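Long-range contacts in Lmo1076 protein (Listeria monocytogenes serovar 1/2a, PDB 5JQC), which probably acts as a secreted cell-wall hydrolase (a putative autolysin, perhaps with amidase activity) and is represented here by three SH3-like GW modules: residues E68-F79 with M89-Y97; R238-V246 with V251-F259. One frame throughout, in Å; residues are numbered along the deposited sequence.

Contact 1: residues E68-F79 with M89-Y97; sequences EGTTSRGTWVQF and MDKRAFVYY
Glu68 and Tyr96 come at each other from opposite directions, and Tyr96 OH donates to Glu68 OE2 over 2.7 Å from above the carboxylate plane, with ring and carboxylate turned 80° apart. Lys91 approaches differently. Its chain, fully extended with CG opposite the backbone N (chi1 -179°), runs alongside Thr75, whose CG2 lies 3.8 Å from Lys91 CD, and brings NZ to the syn side of Glu68 OE1 at 3.0 Å in a salt bridge. With the lysine mainly on OE1, more weakly on OE2, and the phenol on OE2, the carboxylate of buried Glu68 is restrained in rotation and probably stays ionised. The setting is the SH3-like fold of a GW domain: antiparallel strands 74-81 and 84-90 form a hairpin, and the 3-10 turn 91-93 leads to strand 94-96. Val77, on the same face of the hairpin as Met89, uses both methyls: CG1 lies 3.5 Å from Tyr96 OH and CG2 3.3 Å from Phe94 CE1. Phe94 turns its edge to the face of Phe79, centroids 5.4 Å apart and planes at 61°, while the methyl CE of selenomethionine Met89 lies over a face of the Phe79 ring. On the opposite face of the hairpin Trp76 and Asp90 form a non-hydrogen-bonded pair, Asp90 CA sitting 3.7 Å above the Trp76 ring plane, toward its rim.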
loop_
_atom_site.group_PDB
_atom_site.type_symbol
_atom_site.label_atom_id
_atom_site.label_comp_id
_atom_site.label_asym_id
_atom_site.label_seq_id
_atom_site.Cartn_x
_atom_site.Cartn_y
_atom_site.Cartn_z
ATOM N N GLU A 68 6.201 -18.821 -22.317
ATOM C CA GLU A 68 5.767 -20.173 -21.980
ATOM C C GLU A 68 5.353 -20.864 -23.263
ATOM O O GLU A 68 4.808 -20.225 -24.162
ATOM C CB GLU A 68 4.593 -20.195 -21.001
ATOM C CG GLU A 68 4.760 -19.284 -19.803
ATOM C CD GLU A 68 3.798 -19.634 -18.677
ATOM O OE1 GLU A 68 2.929 -20.508 -18.911
ATOM O OE2 GLU A 68 3.916 -19.038 -17.573
ATOM N N GLY A 69 5.592 -22.171 -23.331
ATOM C CA GLY A 69 5.196 -22.983 -24.470
ATOM C C GLY A 69 4.832 -24.388 -24.028
ATOM O O GLY A 69 5.440 -24.929 -23.094
ATOM N N THR A 70 3.830 -24.986 -24.660
ATOM C CA THR A 70 3.368 -26.301 -24.252
ATOM C C THR A 70 3.593 -27.305 -25.370
ATOM O O THR A 70 3.601 -26.948 -26.553
ATOM C CB THR A 70 1.884 -26.279 -23.853
ATOM O OG1 THR A 70 1.062 -26.035 -25.003
ATOM C CG2 THR A 70 1.642 -25.204 -22.806
ATOM N N THR A 71 3.837 -28.551 -24.976
ATOM C CA THR A 71 3.768 -29.697 -25.870
ATOM C C THR A 71 2.976 -30.781 -25.166
ATOM O O THR A 71 2.590 -30.625 -24.000
ATOM C CB THR A 71 5.151 -30.250 -26.227
ATOM O OG1 THR A 71 5.607 -31.088 -25.161
ATOM C CG2 THR A 71 6.161 -29.146 -26.434
ATOM N N SER A 72 2.785 -31.911 -25.842
ATOM C CA SER A 72 2.127 -33.054 -25.225
ATOM C C SER A 72 2.784 -33.504 -23.913
ATOM O O SER A 72 2.132 -34.170 -23.094
ATOM C CB SER A 72 2.107 -34.188 -26.239
ATOM O OG SER A 72 1.373 -35.290 -25.755
ATOM N N ARG A 73 4.047 -33.154 -23.674
ATOM C CA ARG A 73 4.707 -33.634 -22.469
ATOM C C ARG A 73 4.664 -32.654 -21.301
ATOM O O ARG A 73 5.009 -33.057 -20.188
ATOM C CB ARG A 73 6.168 -33.983 -22.761
ATOM C CG ARG A 73 6.334 -35.147 -23.722
ATOM C CD ARG A 73 7.800 -35.300 -24.097
ATOM N NE ARG A 73 7.968 -36.304 -25.141
ATOM C CZ ARG A 73 8.081 -37.612 -24.901
ATOM N NH1 ARG A 73 8.225 -38.471 -25.899
ATOM N NH2 ARG A 73 8.054 -38.060 -23.661
ATOM N N GLY A 74 4.265 -31.397 -21.509
ATOM C CA GLY A 74 4.182 -30.442 -20.409
ATOM C C GLY A 74 4.343 -29.016 -20.912
ATOM O O GLY A 74 4.252 -28.754 -22.111
ATOM N N THR A 75 4.595 -28.108 -19.964
ATOM C CA THR A 75 4.791 -26.687 -20.238
ATOM C C THR A 75 6.224 -26.309 -19.906
ATOM O O THR A 75 6.697 -26.589 -18.803
ATOM C CB THR A 75 3.830 -25.817 -19.423
ATOM O OG1 THR A 75 2.486 -26.091 -19.836
ATOM C CG2 THR A 75 4.118 -24.339 -19.646
ATOM N N TRP A 76 6.913 -25.693 -20.867
ATOM C CA TRP A 76 8.265 -25.184 -20.674
ATOM C C TRP A 76 8.245 -23.659 -20.707
ATOM O O TRP A 76 7.535 -23.064 -21.524
ATOM C CB TRP A 76 9.214 -25.755 -21.747
ATOM C CG TRP A 76 9.668 -27.118 -21.355
ATOM C CD1 TRP A 76 10.828 -27.442 -20.710
ATOM C CD2 TRP A 76 8.935 -28.340 -21.497
ATOM N NE1 TRP A 76 10.872 -28.788 -20.460
ATOM C CE2 TRP A 76 9.723 -29.365 -20.936
ATOM C CE3 TRP A 76 7.697 -28.670 -22.061
ATOM C CZ2 TRP A 76 9.320 -30.699 -20.930
ATOM C CZ3 TRP A 76 7.297 -29.994 -22.047
ATOM C CH2 TRP A 76 8.105 -30.993 -21.484
ATOM N N VAL A 77 9.018 -23.029 -19.817
ATOM C CA VAL A 77 9.059 -21.573 -19.720
ATOM C C VAL A 77 10.494 -21.076 -19.896
ATOM O O VAL A 77 11.449 -21.687 -19.406
ATOM C CB VAL A 77 8.455 -21.077 -18.379
ATOM C CG1 VAL A 77 7.059 -21.650 -18.183
ATOM C CG2 VAL A 77 9.334 -21.414 -17.191
ATOM N N GLN A 78 10.639 -19.952 -20.607
ATOM C CA GLN A 78 11.941 -19.326 -20.841
ATOM C C GLN A 78 12.243 -18.333 -19.725
ATOM O O GLN A 78 11.595 -17.285 -19.636
ATOM C CB GLN A 78 11.980 -18.607 -22.198
ATOM C CG GLN A 78 13.298 -17.885 -22.469
ATOM C CD GLN A 78 13.223 -16.875 -23.607
ATOM O OE1 GLN A 78 12.408 -15.957 -23.581
ATOM N NE2 GLN A 78 14.079 -17.042 -24.608
ATOM N N PHE A 79 13.235 -18.648 -18.895
ATOM C CA PHE A 79 13.604 -17.833 -17.751
ATOM C C PHE A 79 14.965 -17.186 -17.963
ATOM O O PHE A 79 15.792 -17.665 -18.745
ATOM C CB PHE A 79 13.657 -18.655 -16.467
ATOM C CG PHE A 79 14.764 -19.674 -16.448
ATOM C CD1 PHE A 79 14.713 -20.791 -17.271
ATOM C CD2 PHE A 79 15.850 -19.526 -15.601
ATOM C CE1 PHE A 79 15.723 -21.722 -17.256
ATOM C CE2 PHE A 79 16.864 -20.468 -15.583
ATOM C CZ PHE A 79 16.796 -21.563 -16.415
HETATM N N MSE A 89 12.836 -24.327 -19.244
HETATM C CA MSE A 89 12.724 -25.400 -18.265
HETATM C C MSE A 89 11.256 -25.656 -17.927
HETATM O O MSE A 89 10.414 -24.752 -18.041
HETATM C CB MSE A 89 13.537 -25.053 -17.012
HETATM C CG MSE A 89 13.462 -26.090 -15.896
HETATM SE SE MSE A 89 14.965 -26.051 -14.639
HETATM C CE MSE A 89 14.888 -24.183 -14.031
ATOM N N ASP A 90 10.963 -26.910 -17.575
ATOM C CA ASP A 90 9.644 -27.315 -17.112
ATOM C C ASP A 90 9.090 -26.285 -16.140
ATOM O O ASP A 90 9.733 -25.949 -15.141
ATOM C CB ASP A 90 9.749 -28.690 -16.429
ATOM C CG ASP A 90 8.431 -29.456 -16.396
ATOM O OD1 ASP A 90 7.348 -28.864 -16.198
ATOM O OD2 ASP A 90 8.485 -30.688 -16.567
ATOM N N LYS A 91 7.884 -25.796 -16.435
ATOM C CA LYS A 91 7.234 -24.810 -15.572
ATOM C C LYS A 91 7.139 -25.287 -14.127
ATOM O O LYS A 91 7.153 -24.464 -13.201
ATOM C CB LYS A 91 5.846 -24.490 -16.125
ATOM C CG LYS A 91 5.079 -23.459 -15.335
ATOM C CD LYS A 91 3.829 -23.095 -16.084
ATOM C CE LYS A 91 3.144 -21.920 -15.446
ATOM N NZ LYS A 91 1.955 -21.531 -16.250
ATOM N N ARG A 92 7.057 -26.602 -13.911
ATOM C CA ARG A 92 6.946 -27.148 -12.560
ATOM C C ARG A 92 8.198 -26.893 -11.731
ATOM O O ARG A 92 8.134 -26.917 -10.499
ATOM C CB ARG A 92 6.661 -28.654 -12.615
ATOM C CG ARG A 92 5.238 -29.037 -13.039
ATOM C CD ARG A 92 5.101 -30.562 -13.170
ATOM N NE ARG A 92 6.026 -31.063 -14.185
ATOM C CZ ARG A 92 6.414 -32.335 -14.316
ATOM N NH1 ARG A 92 5.976 -33.289 -13.483
ATOM N NH2 ARG A 92 7.269 -32.647 -15.286
ATOM N N ALA A 93 9.332 -26.634 -12.372
ATOM C CA ALA A 93 10.534 -26.301 -11.624
ATOM C C ALA A 93 10.483 -24.924 -10.952
ATOM O O ALA A 93 11.449 -24.564 -10.273
ATOM C CB ALA A 93 11.753 -26.381 -12.552
ATOM N N PHE A 94 9.398 -24.147 -11.099
ATOM C CA PHE A 94 9.365 -22.759 -10.636
ATOM C C PHE A 94 8.179 -22.495 -9.710
ATOM O O PHE A 94 7.104 -23.082 -9.871
ATOM C CB PHE A 94 9.260 -21.746 -11.804
ATOM C CG PHE A 94 10.316 -21.894 -12.868
ATOM C CD1 PHE A 94 10.193 -22.847 -13.866
ATOM C CD2 PHE A 94 11.403 -21.033 -12.900
ATOM C CE1 PHE A 94 11.161 -22.954 -14.856
ATOM C CE2 PHE A 94 12.367 -21.136 -13.883
ATOM C CZ PHE A 94 12.247 -22.093 -14.861
ATOM N N VAL A 95 8.371 -21.554 -8.776
ATOM C CA VAL A 95 7.291 -20.969 -7.973
ATOM C C VAL A 95 7.133 -19.500 -8.370
ATOM O O VAL A 95 8.021 -18.677 -8.103
ATOM C CB VAL A 95 7.558 -21.093 -6.470
ATOM C CG1 VAL A 95 6.423 -20.462 -5.685
ATOM C CG2 VAL A 95 7.704 -22.564 -6.071
ATOM N N TYR A 96 6.007 -19.166 -9.006
ATOM C CA TYR A 96 5.767 -17.796 -9.441
ATOM C C TYR A 96 5.386 -16.925 -8.253
ATOM O O TYR A 96 4.595 -17.333 -7.393
ATOM C CB TYR A 96 4.642 -17.724 -10.477
ATOM C CG TYR A 96 4.983 -18.208 -11.867
ATOM C CD1 TYR A 96 6.013 -19.117 -12.088
ATOM C CD2 TYR A 96 4.260 -17.753 -12.966
ATOM C CE1 TYR A 96 6.312 -19.557 -13.362
ATOM C CE2 TYR A 96 4.551 -18.183 -14.251
ATOM C CZ TYR A 96 5.580 -19.082 -14.445
ATOM O OH TYR A 96 5.879 -19.522 -15.717
ATOM N N TYR A 97 5.945 -15.711 -8.216
ATOM C CA TYR A 97 5.510 -14.729 -7.232
ATOM C C TYR A 97 4.195 -14.091 -7.676
ATOM O O TYR A 97 4.039 -13.735 -8.847
ATOM C CB TYR A 97 6.557 -13.641 -7.054
ATOM C CG TYR A 97 7.815 -14.078 -6.341
ATOM C CD1 TYR A 97 7.829 -14.282 -4.966
ATOM C CD2 TYR A 97 9.001 -14.245 -7.036
ATOM C CE1 TYR A 97 8.990 -14.663 -4.315
ATOM C CE2 TYR A 97 10.161 -14.625 -6.391
ATOM C CZ TYR A 97 10.151 -14.832 -5.038
ATOM O OH TYR A 97 11.316 -15.219 -4.421
#

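Contact 2: residues R238-V246 with V251-F259; sequences RGTWYQFQV and VGWMDYRAF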
loop_
_atom_site.group_PDB
_atom_site.type_symbol
_atom_site.label_atom_id
_atom_site.label_comp_id
_atom_site.label_asym_id
_atom_site.label_seq_id
_atom_site.Cartn_x
_atom_site.Cartn_y
_atom_site.Cartn_z
ATOM N N ARG A 238 -16.239 15.283 6.410
ATOM C CA ARG A 238 -17.121 15.103 7.553
ATOM C C ARG A 238 -17.999 16.310 7.877
ATOM O O ARG A 238 -18.958 16.156 8.644
ATOM C CB ARG A 238 -16.293 14.749 8.789
ATOM C CG ARG A 238 -15.470 13.489 8.601
ATOM C CD ARG A 238 -15.036 12.856 9.914
ATOM N NE ARG A 238 -15.288 11.419 9.914
ATOM C CZ ARG A 238 -14.564 10.537 9.229
ATOM N NH1 ARG A 238 -13.523 10.929 8.484
ATOM N NH2 ARG A 238 -14.884 9.255 9.289
ATOM N N GLY A 239 -17.700 17.504 7.364
ATOM C CA GLY A 239 -18.576 18.632 7.640
ATOM C C GLY A 239 -17.894 19.971 7.403
ATOM O O GLY A 239 -16.910 20.068 6.667
ATOM N N THR A 240 -18.474 20.997 8.015
ATOM C CA THR A 240 -17.972 22.358 7.919
ATOM C C THR A 240 -17.745 22.907 9.318
ATOM O O THR A 240 -18.624 22.810 10.186
ATOM C CB THR A 240 -18.933 23.257 7.144
ATOM O OG1 THR A 240 -19.125 22.730 5.827
ATOM C CG2 THR A 240 -18.365 24.647 7.038
ATOM N N TRP A 241 -16.569 23.502 9.515
ATOM C CA TRP A 241 -16.070 23.917 10.815
ATOM C C TRP A 241 -15.811 25.419 10.794
ATOM O O TRP A 241 -15.333 25.965 9.795
ATOM C CB TRP A 241 -14.800 23.116 11.141
ATOM C CG TRP A 241 -14.992 21.639 10.759
ATOM C CD1 TRP A 241 -14.729 21.050 9.539
ATOM C CD2 TRP A 241 -15.549 20.606 11.581
ATOM N NE1 TRP A 241 -15.073 19.715 9.569
ATOM C CE2 TRP A 241 -15.572 19.419 10.808
ATOM C CE3 TRP A 241 -16.016 20.566 12.899
ATOM C CZ2 TRP A 241 -16.038 18.215 11.310
ATOM C CZ3 TRP A 241 -16.476 19.361 13.400
ATOM C CH2 TRP A 241 -16.488 18.204 12.604
ATOM N N TYR A 242 -16.166 26.088 11.882
ATOM C CA TYR A 242 -15.928 27.517 12.034
ATOM C C TYR A 242 -14.872 27.720 13.107
ATOM O O TYR A 242 -14.959 27.119 14.177
ATOM C CB TYR A 242 -17.215 28.257 12.418
ATOM C CG TYR A 242 -18.204 28.363 11.293
ATOM C CD1 TYR A 242 -17.820 28.071 10.000
ATOM C CD2 TYR A 242 -19.516 28.765 11.518
ATOM C CE1 TYR A 242 -18.698 28.170 8.953
ATOM C CE2 TYR A 242 -20.415 28.863 10.465
ATOM C CZ TYR A 242 -19.994 28.563 9.184
ATOM O OH TYR A 242 -20.852 28.656 8.108
ATOM N N GLN A 243 -13.878 28.557 12.826
ATOM C CA GLN A 243 -12.960 29.000 13.866
ATOM C C GLN A 243 -13.545 30.278 14.453
ATOM O O GLN A 243 -13.878 31.202 13.706
ATOM C CB GLN A 243 -11.549 29.223 13.315
ATOM C CG GLN A 243 -10.481 29.271 14.421
ATOM C CD GLN A 243 -9.097 29.639 13.902
ATOM O OE1 GLN A 243 -8.960 30.501 13.038
ATOM N NE2 GLN A 243 -8.067 28.990 14.429
ATOM N N PHE A 244 -13.726 30.317 15.774
ATOM C CA PHE A 244 -14.451 31.425 16.376
ATOM C C PHE A 244 -13.650 32.055 17.512
ATOM O O PHE A 244 -12.666 31.493 18.010
ATOM C CB PHE A 244 -15.849 30.989 16.854
ATOM C CG PHE A 244 -15.846 30.032 18.027
ATOM C CD1 PHE A 244 -15.765 28.662 17.822
ATOM C CD2 PHE A 244 -15.968 30.501 19.333
ATOM C CE1 PHE A 244 -15.771 27.777 18.898
ATOM C CE2 PHE A 244 -15.982 29.622 20.415
ATOM C CZ PHE A 244 -15.883 28.258 20.195
ATOM N N GLN A 245 -14.092 33.254 17.904
ATOM C CA GLN A 245 -13.437 34.061 18.927
ATOM C C GLN A 245 -14.452 34.572 19.940
ATOM O O GLN A 245 -15.556 34.996 19.577
ATOM C CB GLN A 245 -12.716 35.265 18.318
ATOM C CG GLN A 245 -11.508 34.939 17.485
ATOM C CD GLN A 245 -10.832 36.197 16.982
ATOM O OE1 GLN A 245 -11.484 37.224 16.760
ATOM N NE2 GLN A 245 -9.515 36.133 16.811
ATOM N N VAL A 246 -14.071 34.529 21.208
ATOM C CA VAL A 246 -14.771 35.244 22.266
ATOM C C VAL A 246 -13.743 36.121 22.965
ATOM O O VAL A 246 -12.569 35.746 23.068
ATOM C CB VAL A 246 -15.472 34.297 23.264
ATOM C CG1 VAL A 246 -16.346 33.298 22.519
ATOM C CG2 VAL A 246 -14.459 33.583 24.157
ATOM N N VAL A 251 -10.840 30.826 20.232
ATOM C CA VAL A 251 -11.176 29.678 21.063
ATOM C C VAL A 251 -10.702 28.395 20.388
ATOM O O VAL A 251 -9.839 27.675 20.907
ATOM C CB VAL A 251 -12.690 29.654 21.326
ATOM C CG1 VAL A 251 -13.076 28.456 22.151
ATOM C CG2 VAL A 251 -13.119 30.955 22.001
ATOM N N GLY A 252 -11.259 28.115 19.215
ATOM C CA GLY A 252 -10.973 26.876 18.516
ATOM C C GLY A 252 -11.931 26.717 17.352
ATOM O O GLY A 252 -12.536 27.693 16.897
ATOM N N TRP A 253 -12.068 25.479 16.879
ATOM C CA TRP A 253 -12.941 25.168 15.751
ATOM C C TRP A 253 -14.181 24.414 16.223
ATOM O O TRP A 253 -14.116 23.592 17.141
ATOM C CB TRP A 253 -12.209 24.326 14.708
ATOM C CG TRP A 253 -11.061 24.994 13.995
ATOM C CD1 TRP A 253 -9.769 25.109 14.438
ATOM C CD2 TRP A 253 -11.087 25.570 12.676
ATOM N NE1 TRP A 253 -8.999 25.746 13.482
ATOM C CE2 TRP A 253 -9.786 26.035 12.393
ATOM C CE3 TRP A 253 -12.091 25.750 11.715
ATOM C CZ2 TRP A 253 -9.467 26.685 11.185
ATOM C CZ3 TRP A 253 -11.770 26.388 10.520
ATOM C CH2 TRP A 253 -10.471 26.838 10.264
HETATM N N MSE A 254 -15.316 24.679 15.580
HETATM C CA MSE A 254 -16.526 23.933 15.931
HETATM C C MSE A 254 -17.448 23.779 14.746
HETATM O O MSE A 254 -17.479 24.636 13.863
HETATM C CB MSE A 254 -17.275 24.608 17.085
HETATM C CG MSE A 254 -18.395 23.758 17.680
HETATM SE SE MSE A 254 -18.860 24.401 19.456
HETATM C CE MSE A 254 -19.271 26.244 18.967
ATOM N N ASP A 255 -18.182 22.668 14.739
ATOM C CA ASP A 255 -19.134 22.384 13.678
ATOM C C ASP A 255 -20.039 23.583 13.435
ATOM O O ASP A 255 -20.454 24.266 14.375
ATOM C CB ASP A 255 -19.969 21.160 14.051
ATOM C CG ASP A 255 -20.818 20.671 12.902
ATOM O OD1 ASP A 255 -21.909 21.247 12.694
ATOM O OD2 ASP A 255 -20.391 19.724 12.201
ATOM N N TYR A 256 -20.356 23.829 12.160
ATOM C CA TYR A 256 -21.091 25.043 11.806
ATOM C C TYR A 256 -22.510 25.044 12.370
ATOM O O TYR A 256 -23.096 26.118 12.564
ATOM C CB TYR A 256 -21.140 25.221 10.288
ATOM C CG TYR A 256 -22.205 24.377 9.652
ATOM C CD1 TYR A 256 -21.997 23.023 9.443
ATOM C CD2 TYR A 256 -23.428 24.926 9.277
ATOM C CE1 TYR A 256 -22.970 22.232 8.867
ATOM C CE2 TYR A 256 -24.413 24.146 8.699
ATOM C CZ TYR A 256 -24.177 22.793 8.494
ATOM O OH TYR A 256 -25.144 21.988 7.923
ATOM N N ARG A 257 -23.087 23.869 12.628
ATOM C CA ARG A 257 -24.452 23.829 13.145
ATOM C C ARG A 257 -24.558 24.392 14.557
ATOM O O ARG A 257 -25.657 24.767 14.978
ATOM C CB ARG A 257 -24.992 22.398 13.099
ATOM C CG ARG A 257 -25.142 21.861 11.686
ATOM C CD ARG A 257 -25.306 20.352 11.682
ATOM N NE ARG A 257 -24.195 19.645 12.329
ATOM C CZ ARG A 257 -23.981 18.330 12.235
ATOM N NH1 ARG A 257 -24.799 17.573 11.514
ATOM N NH2 ARG A 257 -22.948 17.767 12.856
ATOM N N ALA A 258 -23.447 24.480 15.290
ATOM C CA ALA A 258 -23.488 25.064 16.625
ATOM C C ALA A 258 -23.791 26.560 16.609
ATOM O O ALA A 258 -24.091 27.123 17.670
ATOM C CB ALA A 258 -22.163 24.809 17.350
ATOM N N PHE A 259 -23.735 27.200 15.440
ATOM C CA PHE A 259 -23.894 28.648 15.298
ATOM C C PHE A 259 -25.255 28.995 14.688
ATOM O O PHE A 259 -25.356 29.824 13.779
ATOM C CB PHE A 259 -22.758 29.229 14.435
ATOM C CG PHE A 259 -21.369 28.938 14.964
ATOM C CD1 PHE A 259 -20.718 27.759 14.645
ATOM C CD2 PHE A 259 -20.715 29.847 15.782
ATOM C CE1 PHE A 259 -19.446 27.485 15.142
ATOM C CE2 PHE A 259 -19.443 29.580 16.270
ATOM C CZ PHE A 259 -18.811 28.400 15.948
HETATM O O HOH W 1 -20.752 19.882 9.630
#
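Asp255 OD1 is gripped twice by Arg257, while the other oxygen, OD2, lies over the rim of the Trp241 ring. The backbone N of Arg257 reaches Asp255 OD1 at 2.9 Å on the anti side, forming an Asx turn, and Arg257 NE reaches the same OD1 at 2.8 Å from the other face of the carboxylate plane, forming a salt bridge. The second oxygen works across the contact: Asp255 OD2 accepts from a water at 2.6 Å, and that water accepts from Thr240 N. Beyond this polar end the strands pair as an antiparallel hairpin, with Tyr242 and Met254 a hydrogen-bonded pair and Gln243 and Trp253 a non-hydrogen-bonded one. Gly252 and Trp253 form a Gly-Trp dipeptide of the kind that names the GW module. On the Trp253 face, Gln243 CB sits 3.6 Å from the centroid of the six-membered ring of Trp253, almost on its normal, and the amide stacks on the indole at 27°; Gln243 OE1 is meanwhile bonded to Lys232.

The other face carries an aromatic cluster of Tyr242, Phe244 and Phe259. Tyr256 adds a CH-pi contact, its CB 3.8 Å from the centroid of the Tyr242 ring, and Phe259 slides past Tyr242 to present its edge to the face of Phe244, centroids 5.6 Å apart. With CG lodged between backbone N and carbonyl carbon (chi1 68°), the Phe244 ring also meets Val251, CE2 standing 3.4 Å from Val251 CB, and touches the methyl of selenomethionine Met254. Chemically the contact is thus divided: an aspartate at one end, probably ionised and held by a guanidinium, an amide N-H and water, and an apolar cluster on one face that coheres by van der Waals and ring contacts, while backbone hydrogen bonds join the strands beneath it.

In the fold
Followed from the N terminus, the chain meets contact 1 in its first GW domain, where it closes the hairpin of strands 74-81 and 84-90 and ties strands 62-71 and 74-81 to strand 94-96 at the far edge of the sheet. It then passes through the whole second domain, which neither contact touches, before contact 2 closes the tight hairpin of strands 239-246 and 249-255 in the third. The two loops lie in series and neither nest nor cross. Their centres are about 65 Å apart, on opposite sides of the chain's centre, so corresponding hairpins of repeated domains are each secured locally, within an elongated molecule.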